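Local coordinates for putative diflavin flavoprotein A 3 (Nostoc sp., PDB 3FNI) that probably passes electrons from NADH to oxygen, reducing it to water, and is seen here as its flavodoxin-like, presumably FMN-binding, domain, at residues L41-G55 with I73-N85. Numbering follows the deposited sequence.
Sequences LGAAVDLQELRELVG and IQGALSTILGSVN
Val54 meets Ser83 where the backbones of helices 47-55 and 70-83 come nearest, toward their C-terminal ends, but packing is close at both ends of the contact. The Val54 CB and Ser83 CB atoms lie 3.9 Å apart, while Val54 CG1, anti to the backbone N (chi1 171°), is carried against Val84 CG2 at 3.5 Å, tighter than usual for two methyls. The other branch, CG2, turns inward to Ile80 CG1. One turn back, Leu50 crosses Thr79 at a slant and sets CD2 at 4.1 Å from Ala76 CB, a small side chain that also receives Leu41 CD2 and Val45 CG2. The second tight spot is buried Leu41, in the loop before helix 47-55: its CB presses on Ile73 CD1 at 3.5 Å, and its CD2 branch crosses Ile80 at about a right angle.

The outer flank is looser and more polar. Arg51 runs squarely across Thr79, its guanidinium laying one face over Thr79 CG2, and its CG passes 3.1 Å from Ser83 OG. That hydroxyl bonds back to Thr79 O of its own helix (2.6 Å), so what it offers Arg51 is mainly packing against the aliphatic stem. With an alanine at Ser83, Thr79 O is likely to lose this hydroxyl partner and a small gap to open beside the Arg51 stem. Leu47, also on this exposed side, merely brings CD2 to within 3.8 Å of Thr79 OG1.

The segment axes approach to 9.0 Å and cross at -42°. The helices follow strands 35-40 and 57-63 of the parallel sheet (order 2-1-3-4-5, as in the flavodoxin fold) and pack on one face of it: Leu41, Leu50, Val54 and Ile80 converge on Phe10 of strand 6-11, Val45 leans on Val39, and Leu81 turns away toward helix 103-112.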
# COMPACT_ATOMS: atom_id res chain seq x y z
N LEU A 41 2.45 10.23 -1.01
CA LEU A 41 3.35 10.40 0.12
C LEU A 41 4.29 11.58 -0.08
O LEU A 41 4.91 12.07 0.88
CB LEU A 41 4.19 9.14 0.32
CG LEU A 41 3.46 7.88 0.79
CD1 LEU A 41 4.44 6.72 0.86
CD2 LEU A 41 2.82 8.13 2.14
N GLY A 42 4.41 12.03 -1.32
CA GLY A 42 5.27 13.15 -1.63
C GLY A 42 4.58 14.48 -1.37
O GLY A 42 5.23 15.45 -1.00
N ALA A 43 3.27 14.52 -1.58
CA ALA A 43 2.50 15.74 -1.36
C ALA A 43 2.10 15.83 0.11
O ALA A 43 1.65 14.85 0.70
CB ALA A 43 1.27 15.76 -2.25
N ALA A 44 2.27 17.02 0.69
CA ALA A 44 1.94 17.25 2.10
C ALA A 44 0.51 16.82 2.41
O ALA A 44 -0.40 17.06 1.62
CB ALA A 44 2.13 18.72 2.45
N VAL A 45 0.32 16.20 3.56
CA VAL A 45 -1.00 15.74 3.96
C VAL A 45 -1.34 16.12 5.39
O VAL A 45 -0.45 16.25 6.24
CB VAL A 45 -1.14 14.22 3.82
CG1 VAL A 45 -1.11 13.82 2.35
CG2 VAL A 45 -0.01 13.53 4.57
N ASP A 46 -2.63 16.28 5.65
CA ASP A 46 -3.14 16.61 6.97
C ASP A 46 -3.02 15.36 7.82
O ASP A 46 -3.74 14.38 7.60
CB ASP A 46 -4.61 17.04 6.86
CG ASP A 46 -5.17 17.52 8.18
OD1 ASP A 46 -5.08 16.79 9.18
OD2 ASP A 46 -5.73 18.64 8.20
N LEU A 47 -2.12 15.40 8.79
CA LEU A 47 -1.87 14.27 9.67
C LEU A 47 -3.11 13.68 10.33
O LEU A 47 -3.20 12.46 10.52
CB LEU A 47 -0.87 14.67 10.74
CG LEU A 47 0.44 15.27 10.22
CD1 LEU A 47 1.35 15.55 11.40
CD2 LEU A 47 1.11 14.32 9.23
N GLN A 48 -4.07 14.52 10.70
CA GLN A 48 -5.26 14.03 11.37
C GLN A 48 -6.22 13.32 10.42
O GLN A 48 -6.86 12.34 10.80
CB GLN A 48 -5.99 15.16 12.08
CG GLN A 48 -6.97 14.66 13.12
CD GLN A 48 -6.33 13.65 14.06
OE1 GLN A 48 -5.34 13.96 14.74
NE2 GLN A 48 -6.88 12.44 14.10
N GLU A 49 -6.32 13.82 9.19
CA GLU A 49 -7.20 13.20 8.22
C GLU A 49 -6.51 11.95 7.68
O GLU A 49 -7.17 11.01 7.24
CB GLU A 49 -7.52 14.18 7.08
CG GLU A 49 -6.46 14.29 6.00
CD GLU A 49 -6.87 15.20 4.85
OE1 GLU A 49 -6.15 15.23 3.83
OE2 GLU A 49 -7.91 15.90 4.97
N LEU A 50 -5.18 11.94 7.74
CA LEU A 50 -4.40 10.79 7.29
C LEU A 50 -4.60 9.63 8.26
O LEU A 50 -4.63 8.47 7.85
CB LEU A 50 -2.91 11.13 7.20
CG LEU A 50 -1.96 9.97 6.85
CD1 LEU A 50 -2.38 9.33 5.53
CD2 LEU A 50 -0.52 10.48 6.77
N ARG A 51 -4.73 9.95 9.55
CA ARG A 51 -4.95 8.93 10.58
C ARG A 51 -6.35 8.36 10.41
O ARG A 51 -6.58 7.17 10.60
CB ARG A 51 -4.86 9.53 11.99
CG ARG A 51 -3.50 10.02 12.42
CD ARG A 51 -3.45 10.18 13.95
NE ARG A 51 -2.12 10.59 14.40
CZ ARG A 51 -1.58 11.77 14.15
NH1 ARG A 51 -2.25 12.67 13.44
NH2 ARG A 51 -0.35 12.05 14.57
N GLU A 52 -7.29 9.23 10.06
CA GLU A 52 -8.67 8.84 9.86
C GLU A 52 -8.83 7.94 8.65
O GLU A 52 -9.65 7.02 8.66
CB GLU A 52 -9.55 10.06 9.63
CG GLU A 52 -9.86 10.88 10.84
CD GLU A 52 -11.00 11.82 10.56
OE1 GLU A 52 -10.83 12.73 9.71
OE2 GLU A 52 -12.08 11.64 11.17
N LEU A 53 -8.07 8.24 7.60
CA LEU A 53 -8.15 7.45 6.39
C LEU A 53 -7.65 6.05 6.65
O LEU A 53 -8.32 5.07 6.33
CB LEU A 53 -7.34 8.10 5.27
CG LEU A 53 -6.97 7.25 4.05
CD1 LEU A 53 -8.14 6.41 3.56
CD2 LEU A 53 -6.49 8.19 2.96
N VAL A 54 -6.46 5.95 7.23
CA VAL A 54 -5.88 4.66 7.54
C VAL A 54 -6.85 3.91 8.45
O VAL A 54 -7.05 2.71 8.30
CB VAL A 54 -4.52 4.81 8.26
CG1 VAL A 54 -4.04 3.46 8.76
CG2 VAL A 54 -3.50 5.41 7.29
N GLY A 55 -7.44 4.65 9.38
CA GLY A 55 -8.39 4.07 10.31
C GLY A 55 -9.60 3.40 9.68
O GLY A 55 -10.10 2.41 10.21
N ILE A 73 9.40 12.73 4.01
CA ILE A 73 8.45 11.63 3.89
C ILE A 73 8.11 10.92 5.21
O ILE A 73 6.97 10.51 5.42
CB ILE A 73 8.97 10.56 2.90
CG1 ILE A 73 7.80 9.83 2.25
CG2 ILE A 73 9.88 9.57 3.61
CD1 ILE A 73 7.36 10.45 0.93
N GLN A 74 9.09 10.79 6.10
CA GLN A 74 8.90 10.11 7.38
C GLN A 74 7.71 10.59 8.21
O GLN A 74 7.17 9.84 9.02
CB GLN A 74 10.19 10.18 8.20
CG GLN A 74 11.21 9.10 7.83
CD GLN A 74 12.65 9.58 7.97
OE1 GLN A 74 13.59 8.79 7.91
NE2 GLN A 74 12.82 10.89 8.13
N GLY A 75 7.31 11.85 8.03
CA GLY A 75 6.19 12.37 8.78
C GLY A 75 4.94 11.56 8.48
O GLY A 75 4.26 11.09 9.39
N ALA A 76 4.64 11.41 7.20
CA ALA A 76 3.47 10.65 6.78
C ALA A 76 3.62 9.16 7.10
O ALA A 76 2.69 8.52 7.57
CB ALA A 76 3.24 10.84 5.28
N LEU A 77 4.82 8.64 6.85
CA LEU A 77 5.11 7.23 7.10
C LEU A 77 4.91 6.84 8.57
O LEU A 77 4.26 5.84 8.87
CB LEU A 77 6.54 6.93 6.67
CG LEU A 77 6.90 5.46 6.49
CD1 LEU A 77 5.87 4.77 5.58
CD2 LEU A 77 8.29 5.35 5.90
N SER A 78 5.48 7.65 9.47
CA SER A 78 5.37 7.43 10.91
C SER A 78 3.91 7.48 11.34
O SER A 78 3.47 6.74 12.22
CB SER A 78 6.13 8.51 11.69
OG SER A 78 7.51 8.41 11.47
N THR A 79 3.16 8.38 10.71
CA THR A 79 1.75 8.56 11.02
C THR A 79 0.96 7.31 10.65
O THR A 79 0.06 6.90 11.37
CB THR A 79 1.18 9.77 10.28
OG1 THR A 79 2.05 10.90 10.49
CG2 THR A 79 -0.20 10.11 10.79
N ILE A 80 1.32 6.70 9.52
CA ILE A 80 0.62 5.50 9.07
C ILE A 80 0.92 4.33 10.01
O ILE A 80 0.03 3.55 10.34
CB ILE A 80 1.05 5.12 7.62
CG1 ILE A 80 0.60 6.21 6.64
CG2 ILE A 80 0.42 3.79 7.22
CD1 ILE A 80 1.06 5.98 5.20
N LEU A 81 2.17 4.23 10.44
CA LEU A 81 2.62 3.18 11.35
C LEU A 81 1.93 3.28 12.70
O LEU A 81 1.77 2.28 13.40
CB LEU A 81 4.13 3.25 11.53
CG LEU A 81 4.99 2.80 10.34
CD1 LEU A 81 6.45 3.14 10.59
CD2 LEU A 81 4.81 1.30 10.12
N GLY A 82 1.53 4.49 13.08
CA GLY A 82 0.85 4.67 14.34
C GLY A 82 -0.65 4.73 14.19
O GLY A 82 -1.37 4.78 15.19
N SER A 83 -1.15 4.71 12.95
CA SER A 83 -2.59 4.80 12.71
C SER A 83 -3.22 3.50 12.26
O SER A 83 -4.44 3.38 12.14
CB SER A 83 -2.87 5.87 11.67
OG SER A 83 -2.41 7.13 12.11
N VAL A 84 -2.35 2.53 12.00
CA VAL A 84 -2.76 1.22 11.54
C VAL A 84 -3.16 0.34 12.72
O VAL A 84 -2.82 0.64 13.87
CB VAL A 84 -1.59 0.58 10.77
CG1 VAL A 84 -1.78 -0.90 10.63
CG2 VAL A 84 -1.48 1.22 9.40
N ASN A 85 -3.90 -0.72 12.43
CA ASN A 85 -4.31 -1.66 13.47
C ASN A 85 -4.06 -3.10 13.00
O ASN A 85 -3.98 -3.37 11.80
CB ASN A 85 -5.78 -1.42 13.88
CG ASN A 85 -6.79 -1.95 12.87
OD1 ASN A 85 -7.03 -3.16 12.80
ND2 ASN A 85 -7.40 -1.06 12.10